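Local structure of myosin-I heavy chain (Dictyostelium discoideum, 5EJR) at residues I350-L355 with K366-Q371; S123-F128 with S163-S168; D237-Q242 with F292-R297. The protein acts as an actin-based motor with ATPase activity in the early steps of phagocytosis and adhesion, and is represented here by its MyTH4-FERM MF2 tail domain. All blocks are in the same frame, centred on the assembly; numbering follows the deposited sequence.

Contact 1: I350-L355 with K366-Q371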
loop_
_atom_site.group_PDB
_atom_site.type_symbol
_atom_site.label_atom_id
_atom_site.label_comp_id
_atom_site.label_asym_id
_atom_site.label_seq_id
_atom_site.Cartn_x
_atom_site.Cartn_y
_atom_site.Cartn_z
ATOM N N ILE A 350 32.728 -7.839 18.934
ATOM C CA ILE A 350 32.018 -6.633 19.372
ATOM C C ILE A 350 30.624 -6.981 19.802
ATOM O O ILE A 350 30.180 -6.526 20.838
ATOM C CB ILE A 350 31.998 -5.538 18.253
ATOM C CG1 ILE A 350 33.398 -5.026 17.969
ATOM C CG2 ILE A 350 31.059 -4.382 18.645
ATOM C CD1 ILE A 350 33.492 -4.309 16.650
ATOM N N LEU A 351 29.897 -7.731 18.964
ATOM C CA LEU A 351 28.522 -8.117 19.256
ATOM C C LEU A 351 28.400 -8.964 20.509
ATOM O O LEU A 351 27.396 -8.860 21.213
ATOM C CB LEU A 351 27.858 -8.799 18.037
ATOM C CG LEU A 351 27.670 -7.913 16.767
ATOM C CD1 LEU A 351 26.912 -8.659 15.713
ATOM C CD2 LEU A 351 26.906 -6.641 17.083
ATOM N N ILE A 352 29.425 -9.775 20.806
ATOM C CA ILE A 352 29.455 -10.578 22.057
ATOM C C ILE A 352 29.614 -9.612 23.258
ATOM O O ILE A 352 28.864 -9.721 24.223
ATOM C CB ILE A 352 30.573 -11.673 21.996
ATOM C CG1 ILE A 352 30.132 -12.822 21.053
ATOM C CG2 ILE A 352 30.919 -12.227 23.424
ATOM C CD1 ILE A 352 31.280 -13.764 20.602
ATOM N N GLN A 353 30.503 -8.617 23.152
ATOM C CA GLN A 353 30.685 -7.637 24.234
ATOM C C GLN A 353 29.383 -6.853 24.478
ATOM O O GLN A 353 29.070 -6.509 25.631
ATOM C CB GLN A 353 31.898 -6.728 23.972
ATOM C CG GLN A 353 32.378 -6.005 25.243
ATOM C CD GLN A 353 33.525 -5.045 25.055
ATOM O OE1 GLN A 353 34.219 -5.048 24.044
ATOM N NE2 GLN A 353 33.770 -4.202 26.047
ATOM N N LEU A 354 28.567 -6.655 23.417
ATOM C CA LEU A 354 27.277 -5.986 23.570
ATOM C C LEU A 354 26.250 -6.897 24.268
ATOM O O LEU A 354 25.428 -6.407 25.035
ATOM C CB LEU A 354 26.740 -5.463 22.221
ATOM C CG LEU A 354 27.344 -4.138 21.719
ATOM C CD1 LEU A 354 27.103 -3.949 20.208
ATOM C CD2 LEU A 354 26.782 -2.965 22.462
ATOM N N LEU A 355 26.266 -8.200 23.990
ATOM C CA LEU A 355 25.345 -9.134 24.647
ATOM C C LEU A 355 25.773 -9.425 26.101
ATOM O O LEU A 355 24.922 -9.660 26.955
ATOM C CB LEU A 355 25.331 -10.477 23.903
ATOM C CG LEU A 355 24.626 -10.543 22.582
ATOM C CD1 LEU A 355 24.995 -11.841 21.860
ATOM C CD2 LEU A 355 23.116 -10.437 22.777
ATOM N N LYS A 366 29.341 -22.551 21.361
ATOM C CA LYS A 366 28.733 -22.628 20.043
ATOM C C LYS A 366 27.494 -21.762 20.059
ATOM O O LYS A 366 27.274 -21.020 19.113
ATOM C CB LYS A 366 28.311 -24.070 19.702
ATOM C CG LYS A 366 29.469 -24.986 19.360
ATOM C CD LYS A 366 28.992 -26.418 19.135
ATOM C CE LYS A 366 30.143 -27.342 18.800
ATOM N NZ LYS A 366 29.660 -28.682 18.355
ATOM N N GLU A 367 26.711 -21.825 21.157
ATOM C CA GLU A 367 25.461 -21.090 21.309
ATOM C C GLU A 367 25.685 -19.568 21.280
ATOM O O GLU A 367 24.894 -18.851 20.668
ATOM C CB GLU A 367 24.688 -21.565 22.555
ATOM C CG GLU A 367 24.237 -23.034 22.504
ATOM C CD GLU A 367 25.276 -24.156 22.485
ATOM O OE1 GLU A 367 26.366 -24.006 23.096
ATOM O OE2 GLU A 367 24.993 -25.195 21.843
ATOM N N VAL A 368 26.796 -19.090 21.863
ATOM C CA VAL A 368 27.148 -17.660 21.830
ATOM C C VAL A 368 27.514 -17.249 20.391
ATOM O O VAL A 368 27.047 -16.204 19.931
ATOM C CB VAL A 368 28.251 -17.303 22.874
ATOM C CG1 VAL A 368 28.736 -15.861 22.715
ATOM C CG2 VAL A 368 27.737 -17.530 24.300
ATOM N N VAL A 369 28.302 -18.081 19.677
ATOM C CA VAL A 369 28.721 -17.812 18.286
ATOM C C VAL A 369 27.496 -17.660 17.357
ATOM O O VAL A 369 27.455 -16.718 16.553
ATOM C CB VAL A 369 29.747 -18.841 17.742
ATOM C CG1 VAL A 369 30.010 -18.647 16.238
ATOM C CG2 VAL A 369 31.041 -18.777 18.532
ATOM N N ARG A 370 26.480 -18.544 17.530
ATOM C CA ARG A 370 25.238 -18.499 16.747
ATOM C C ARG A 370 24.421 -17.207 16.985
ATOM O O ARG A 370 23.576 -16.894 16.182
ATOM C CB ARG A 370 24.357 -19.712 17.063
ATOM C CG ARG A 370 25.001 -21.051 16.744
ATOM C CD ARG A 370 25.451 -21.189 15.293
ATOM N NE ARG A 370 24.351 -21.045 14.326
ATOM C CZ ARG A 370 23.459 -21.983 14.026
ATOM N NH1 ARG A 370 23.450 -23.138 14.679
ATOM N NH2 ARG A 370 22.545 -21.758 13.103
ATOM N N GLN A 371 24.629 -16.502 18.099
ATOM C CA GLN A 371 23.887 -15.262 18.370
ATOM C C GLN A 371 24.497 -14.063 17.620
ATOM O O GLN A 371 23.891 -12.977 17.595
ATOM C CB GLN A 371 23.910 -14.972 19.875
ATOM C CG GLN A 371 23.170 -16.002 20.768
ATOM C CD GLN A 371 23.289 -15.586 22.228
ATOM O OE1 GLN A 371 24.360 -15.655 22.859
ATOM N NE2 GLN A 371 22.213 -15.049 22.770
#
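Ile352 and Val368 make the tight half of this contact between helix 341-355 and the short helix 366-370. Their side chains meet at about a right angle, with CG1 of Ile352 3.7 Å from CG1 of Val368. The terminal CD1 of Ile352 lies against the same methyl, 3.9 Å from Val368 CG1, so one valine branch is touched by two successive carbons of the isoleucine. That branch reaches across because it stands anti to its own backbone nitrogen (chi1 173°). Here the backbones come to 7.5 Å between the CA atoms of Ile352 and Val368. Both residues are buried, and Ile352 also rests on Leu362 and Leu364 of the connecting loop and on Ile390 of helix 383-394.

One turn further along, the character changes. Leu355 and Gln371 are partly exposed and meet at an oblique angle through a single leucine methyl: CD1 of Leu355 is 3.9 Å from CB of Gln371 and 4.0 Å from its OE1. The methyl therefore lies along the glutamine chain from its root to its amide without offering the amide a polar partner. That need is met elsewhere, since OE1 of Gln371 is hydrogen-bonded to the hydroxyl of Tyr356, while its backbone oxygen takes a hydrogen bond from Arg328 of helix 317-332.

The case illustrates how two helices joined by a ten-residue link without helix or strand can close on each other within the helical lobe of a FERM domain. Dispersion and the burial of branched aliphatic carbon hold the inner part; at the more open part a glutamine gives its aliphatic stem to a leucine while its amide oxygen bonds to a tyrosine, so the junction is apolar across the helices and polar only at its margin.

Contact 2: S123-F128 with S163-S168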
loop_
_atom_site.group_PDB
_atom_site.type_symbol
_atom_site.label_atom_id
_atom_site.label_comp_id
_atom_site.label_asym_id
_atom_site.label_seq_id
_atom_site.Cartn_x
_atom_site.Cartn_y
_atom_site.Cartn_z
ATOM N N SER A 123 -29.621 -6.510 2.892
ATOM C CA SER A 123 -29.198 -6.469 1.498
ATOM C C SER A 123 -29.207 -4.998 1.061
ATOM O O SER A 123 -28.232 -4.547 0.462
ATOM C CB SER A 123 -30.111 -7.326 0.625
ATOM O OG SER A 123 -29.953 -7.048 -0.755
ATOM N N ALA A 124 -30.268 -4.235 1.418
ATOM C CA ALA A 124 -30.383 -2.800 1.108
ATOM C C ALA A 124 -29.265 -1.963 1.748
ATOM O O ALA A 124 -28.828 -0.987 1.140
ATOM C CB ALA A 124 -31.734 -2.266 1.551
ATOM N N LYS A 125 -28.834 -2.323 2.979
ATOM C CA LYS A 125 -27.787 -1.623 3.735
ATOM C C LYS A 125 -26.433 -1.756 2.995
ATOM O O LYS A 125 -25.700 -0.769 2.882
ATOM C CB LYS A 125 -27.719 -2.179 5.177
ATOM C CG LYS A 125 -26.684 -1.526 6.086
ATOM C CD LYS A 125 -26.667 -2.178 7.466
ATOM C CE LYS A 125 -25.676 -1.547 8.421
ATOM N NZ LYS A 125 -26.059 -0.157 8.806
ATOM N N LYS A 126 -26.152 -2.970 2.466
ATOM C CA LYS A 126 -24.980 -3.344 1.674
ATOM C C LYS A 126 -24.961 -2.556 0.360
ATOM O O LYS A 126 -23.889 -2.202 -0.141
ATOM C CB LYS A 126 -24.977 -4.860 1.396
ATOM C CG LYS A 126 -24.438 -5.699 2.552
ATOM C CD LYS A 126 -24.765 -7.170 2.339
ATOM C CE LYS A 126 -24.213 -8.074 3.407
ATOM N NZ LYS A 126 -24.383 -9.510 3.038
ATOM N N GLY A 127 -26.159 -2.277 -0.168
ATOM C CA GLY A 127 -26.349 -1.468 -1.360
ATOM C C GLY A 127 -25.905 -0.058 -1.068
ATOM O O GLY A 127 -25.185 0.542 -1.871
ATOM N N PHE A 128 -26.263 0.463 0.125
ATOM C CA PHE A 128 -25.787 1.793 0.518
ATOM C C PHE A 128 -24.276 1.813 0.854
ATOM O O PHE A 128 -23.626 2.832 0.618
ATOM C CB PHE A 128 -26.626 2.396 1.651
ATOM C CG PHE A 128 -27.982 2.884 1.191
ATOM C CD1 PHE A 128 -28.092 3.935 0.289
ATOM C CD2 PHE A 128 -29.149 2.292 1.660
ATOM C CE1 PHE A 128 -29.347 4.372 -0.151
ATOM C CE2 PHE A 128 -30.402 2.736 1.224
ATOM C CZ PHE A 128 -30.493 3.771 0.321
ATOM N N SER A 163 -35.134 4.142 11.119
ATOM C CA SER A 163 -33.780 3.577 11.077
ATOM C C SER A 163 -32.675 4.676 11.141
ATOM O O SER A 163 -32.151 5.081 10.096
ATOM C CB SER A 163 -33.626 2.686 9.843
ATOM O OG SER A 163 -34.625 1.676 9.805
ATOM N N PRO A 164 -32.327 5.192 12.353
ATOM C CA PRO A 164 -31.314 6.270 12.431
ATOM C C PRO A 164 -29.881 5.837 12.089
ATOM O O PRO A 164 -29.085 6.680 11.680
ATOM C CB PRO A 164 -31.452 6.802 13.863
ATOM C CG PRO A 164 -32.011 5.663 14.636
ATOM C CD PRO A 164 -32.863 4.856 13.691
ATOM N N GLN A 165 -29.568 4.531 12.233
ATOM C CA GLN A 165 -28.266 3.952 11.887
ATOM C C GLN A 165 -28.138 3.971 10.362
ATOM O O GLN A 165 -27.190 4.560 9.826
ATOM C CB GLN A 165 -28.144 2.511 12.432
ATOM C CG GLN A 165 -26.801 1.827 12.168
ATOM C CD GLN A 165 -25.783 2.143 13.234
ATOM O OE1 GLN A 165 -25.700 1.466 14.267
ATOM N NE2 GLN A 165 -24.982 3.175 13.003
ATOM N N LEU A 166 -29.119 3.372 9.665
ATOM C CA LEU A 166 -29.164 3.338 8.204
ATOM C C LEU A 166 -29.207 4.779 7.654
ATOM O O LEU A 166 -28.662 5.026 6.580
ATOM C CB LEU A 166 -30.355 2.484 7.734
ATOM C CG LEU A 166 -30.663 2.389 6.230
ATOM C CD1 LEU A 166 -29.865 1.266 5.566
ATOM C CD2 LEU A 166 -32.142 2.135 6.009
ATOM N N ALA A 167 -29.761 5.733 8.436
ATOM C CA ALA A 167 -29.813 7.153 8.071
ATOM C C ALA A 167 -28.437 7.797 8.161
ATOM O O ALA A 167 -28.166 8.731 7.413
ATOM C CB ALA A 167 -30.788 7.899 8.968
ATOM N N SER A 168 -27.574 7.318 9.085
ATOM C CA SER A 168 -26.229 7.855 9.260
ATOM C C SER A 168 -25.339 7.392 8.104
ATOM O O SER A 168 -24.469 8.142 7.663
ATOM C CB SER A 168 -25.651 7.472 10.622
ATOM O OG SER A 168 -25.222 6.123 10.703
#
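The backbone oxygen of Gln165, whose side chain meets Lys125 across the contact, is gripped twice by one residue. The hydroxyl OG of Ser168 donates to Gln165 O at 2.7 Å, lying in the carbonyl plane on a lone pair with a C=O...donor angle of 135°. The amide N of Ser168 adds a second bond to Gln165 O at 2.9 Å. Together they tie down the first turn of helix 164-178, from which the contact is made.

Leu166 carries the apolar part. With CG anti to the backbone nitrogen (chi1 176°), its CD1 methyl is delivered to the surface of the facing helix, 4.0 Å from Lys125 CA and 4.1 Å from Lys125 CB. The same methyl comes 4.1 Å from CD2 of Phe128, approaching the ring obliquely, so it nests between residues one turn apart. Lys125 is extended through CE and then turns at its last torsion, which brings NZ to 4.0 Å from CG of Gln165. This is a touch on the aliphatic stem; the amide of Gln165 is engaged elsewhere, its NE2 bonded to the backbone oxygen of Leu204.

Within these two segments one leucine methyl carries most of the apolar contact between helices that keep their distance: the segment axes approach to 10.9 Å and run in nearly the same direction, 23° apart. In the all-helical MyTH4 domain, helix 121-137 and helix 164-178 thus lie side by side, and the seam continues where Lys125 and Phe128 touch Leu169 and Phe128 touches Ile170. Helix 142-159, which links the two in sequence, joins them in space as well, packing Leu152 and Arg155 on Phe128 and Ile159 on Leu166.

Contact 3: D237-Q242 with F292-R297. With EDO (1,2-ethanediol), chain E; EDO (1,2-ethanediol), chain C.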
loop_
_atom_site.group_PDB
_atom_site.type_symbol
_atom_site.label_atom_id
_atom_site.label_comp_id
_atom_site.label_asym_id
_atom_site.label_seq_id
_atom_site.Cartn_x
_atom_site.Cartn_y
_atom_site.Cartn_z
ATOM N N ASP A 237 4.947 8.924 9.579
ATOM C CA ASP A 237 5.104 10.064 10.485
ATOM C C ASP A 237 4.484 9.833 11.863
ATOM O O ASP A 237 5.136 10.088 12.883
ATOM C CB ASP A 237 4.542 11.329 9.840
ATOM C CG ASP A 237 5.427 11.887 8.752
ATOM O OD1 ASP A 237 6.368 11.174 8.322
ATOM O OD2 ASP A 237 5.176 13.033 8.317
ATOM N N THR A 238 3.251 9.298 11.894
ATOM C CA THR A 238 2.538 9.048 13.144
ATOM C C THR A 238 3.176 7.914 13.950
ATOM O O THR A 238 3.457 8.122 15.127
ATOM C CB THR A 238 1.011 8.840 12.912
ATOM O OG1 THR A 238 0.760 7.563 12.309
ATOM C CG2 THR A 238 0.381 9.951 12.074
ATOM N N VAL A 239 3.438 6.735 13.341
ATOM C CA VAL A 239 4.040 5.641 14.130
ATOM C C VAL A 239 5.419 5.999 14.649
ATOM O O VAL A 239 5.789 5.549 15.724
ATOM C CB VAL A 239 4.060 4.230 13.514
ATOM C CG1 VAL A 239 2.696 3.581 13.552
ATOM C CG2 VAL A 239 4.701 4.201 12.118
ATOM N N CYS A 240 6.194 6.765 13.866
ATOM C CA CYS A 240 7.538 7.168 14.264
ATOM C C CYS A 240 7.502 8.115 15.452
ATOM O O CYS A 240 8.310 7.954 16.354
ATOM C CB CYS A 240 8.329 7.719 13.082
ATOM S SG CYS A 240 8.862 6.426 11.922
ATOM N N ARG A 241 6.519 9.052 15.481
ATOM C CA ARG A 241 6.274 9.965 16.604
ATOM C C ARG A 241 5.860 9.169 17.854
ATOM O O ARG A 241 6.369 9.446 18.939
ATOM C CB ARG A 241 5.189 10.988 16.265
ATOM C CG ARG A 241 5.719 12.274 15.670
ATOM C CD ARG A 241 4.613 13.122 15.058
ATOM N NE ARG A 241 5.150 14.201 14.217
ATOM C CZ ARG A 241 5.590 14.048 12.968
ATOM N NH1 ARG A 241 5.584 12.854 12.396
ATOM N NH2 ARG A 241 6.061 15.087 12.293
ATOM N N GLN A 242 4.981 8.161 17.691
ATOM C CA GLN A 242 4.541 7.272 18.778
ATOM C C GLN A 242 5.722 6.499 19.377
ATOM O O GLN A 242 5.825 6.363 20.593
ATOM C CB GLN A 242 3.497 6.274 18.263
ATOM C CG GLN A 242 2.093 6.843 18.208
ATOM C CD GLN A 242 1.105 5.794 17.780
ATOM O OE1 GLN A 242 0.759 4.874 18.538
ATOM N NE2 GLN A 242 0.640 5.901 16.551
ATOM N N PHE A 292 3.271 -4.503 7.407
ATOM C CA PHE A 292 4.044 -3.270 7.273
ATOM C C PHE A 292 5.111 -3.209 8.353
ATOM O O PHE A 292 4.824 -3.471 9.527
ATOM C CB PHE A 292 3.140 -2.051 7.430
ATOM C CG PHE A 292 2.146 -1.823 6.325
ATOM C CD1 PHE A 292 2.569 -1.517 5.037
ATOM C CD2 PHE A 292 0.782 -1.830 6.588
ATOM C CE1 PHE A 292 1.651 -1.261 4.027
ATOM C CE2 PHE A 292 -0.141 -1.598 5.565
ATOM C CZ PHE A 292 0.299 -1.297 4.296
ATOM N N GLN A 293 6.343 -2.847 7.959
ATOM C CA GLN A 293 7.456 -2.704 8.887
ATOM C C GLN A 293 8.186 -1.359 8.654
ATOM O O GLN A 293 8.519 -1.025 7.521
ATOM C CB GLN A 293 8.396 -3.908 8.768
ATOM C CG GLN A 293 9.747 -3.786 9.485
ATOM C CD GLN A 293 10.713 -4.867 9.030
ATOM O OE1 GLN A 293 11.263 -4.814 7.937
ATOM N NE2 GLN A 293 11.000 -5.839 9.877
ATOM N N VAL A 294 8.364 -0.580 9.718
ATOM C CA VAL A 294 9.101 0.677 9.670
ATOM C C VAL A 294 10.575 0.303 9.565
ATOM O O VAL A 294 11.042 -0.625 10.230
ATOM C CB VAL A 294 8.793 1.629 10.860
ATOM C CG1 VAL A 294 9.851 2.728 11.003
ATOM C CG2 VAL A 294 7.411 2.260 10.695
ATOM N N ARG A 295 11.282 0.976 8.667
ATOM C CA ARG A 295 12.705 0.746 8.464
ATOM C C ARG A 295 13.369 2.089 8.312
ATOM O O ARG A 295 12.742 3.037 7.844
ATOM C CB ARG A 295 12.947 -0.080 7.187
ATOM C CG ARG A 295 12.524 -1.549 7.304
ATOM C CD ARG A 295 13.088 -2.345 6.148
ATOM N NE ARG A 295 14.522 -2.632 6.286
ATOM C CZ ARG A 295 15.030 -3.602 7.042
ATOM N NH1 ARG A 295 14.240 -4.326 7.828
ATOM N NH2 ARG A 295 16.336 -3.825 7.052
ATOM N N ARG A 296 14.646 2.168 8.665
ATOM C CA ARG A 296 15.365 3.405 8.397
ATOM C C ARG A 296 15.741 3.297 6.931
ATOM O O ARG A 296 16.352 2.295 6.497
ATOM C CB ARG A 296 16.595 3.609 9.279
ATOM C CG ARG A 296 17.198 4.961 8.893
ATOM C CD ARG A 296 18.283 5.346 9.767
ATOM N NE ARG A 296 19.014 6.498 9.252
ATOM C CZ ARG A 296 19.962 7.087 9.956
ATOM N NH1 ARG A 296 20.247 6.661 11.183
ATOM N NH2 ARG A 296 20.633 8.104 9.447
ATOM N N ARG A 297 15.217 4.239 6.162
ATOM C CA ARG A 297 15.313 4.250 4.717
ATOM C C ARG A 297 16.511 5.028 4.218
ATOM O O ARG A 297 17.185 4.561 3.314
ATOM C CB ARG A 297 14.003 4.804 4.122
ATOM C CG ARG A 297 13.923 4.795 2.567
ATOM C CD ARG A 297 13.730 3.407 1.966
ATOM N NE ARG A 297 12.471 2.783 2.386
ATOM C CZ ARG A 297 12.359 1.526 2.814
ATOM N NH1 ARG A 297 13.429 0.742 2.885
ATOM N NH2 ARG A 297 11.175 1.043 3.175
HETATM C C1 EDO E . 10.833 5.454 0.441
HETATM O O1 EDO E . 10.384 4.941 1.701
HETATM C C2 EDO E . 9.714 5.264 -0.654
HETATM O O2 EDO E . 8.749 6.291 -0.464
HETATM C C1 EDO C . 0.081 -4.655 8.553
HETATM O O1 EDO C . 1.067 -4.809 9.580
HETATM C C2 EDO C . -1.358 -4.940 9.055
HETATM O O2 EDO C . -2.241 -3.992 8.447
#
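Val239 and Cys240 of helix 232-243 share a single partner, Val294 of strand 290-296, which offers one methyl to each. Val294 stands with CG1 anti to its backbone nitrogen (chi1 163°), and this branch meets SG of Cys240 at 3.9 Å. The other branch, CG2, lies 3.6 Å from CG2 of Val239, the two side chains passing alongside one another, pointing opposite ways. In Val239, CG1 is opposite the carbonyl carbon (chi1 -75°), which leaves CG2 in the crowded position between nitrogen and carbonyl carbon.

Two arginines fold back on their own segments. NH1 of Arg241 reaches Asp237 O at 2.8 Å from above the carbonyl plane, on the face away from the helical N-H of Arg241. On the strand, NH1 of Arg295 bonds Gln293 OE1 at 3.0 Å, while its NH2 pairs with Glu330. Arg297 bends at its second and third torsions, and O1 of the chain E ethanediol, probably from the crystallisation liquor, lies 3.1 Å from Arg297 NE in the guanidinium plane. A leucine in place of Arg297 would probably leave the Ser256 hydroxyl, which NH2 holds, and the diol O1 without the bonds this arginine gives them.

As in other ubiquitin-like folds, a helix lies across a sheet here. The chemistry implies that this contact rests on buried methyls and a sulfur; Ile214 of strand 211-215 touches both valines.

The three contacts follow the chain in the order 2, 3, 1, each closing before the next opens, and none touches another. Contact 2 belongs to the all-helical MyTH4 domain; contacts 3 and 1 both lie in the FERM region, contact 3 in its ubiquitin-like lobe, where helix meets sheet, contact 1 in its helical lobe. Contact 2 lies about 37 Å from contact 3, centre to centre, and contact 3 about 28 Å from contact 1. Contacts 1 and 2, about 60 Å apart between centres, sit on opposite sides of the chain's centre. The tail unit is thus elongated, and each contact lies within one module rather than between modules.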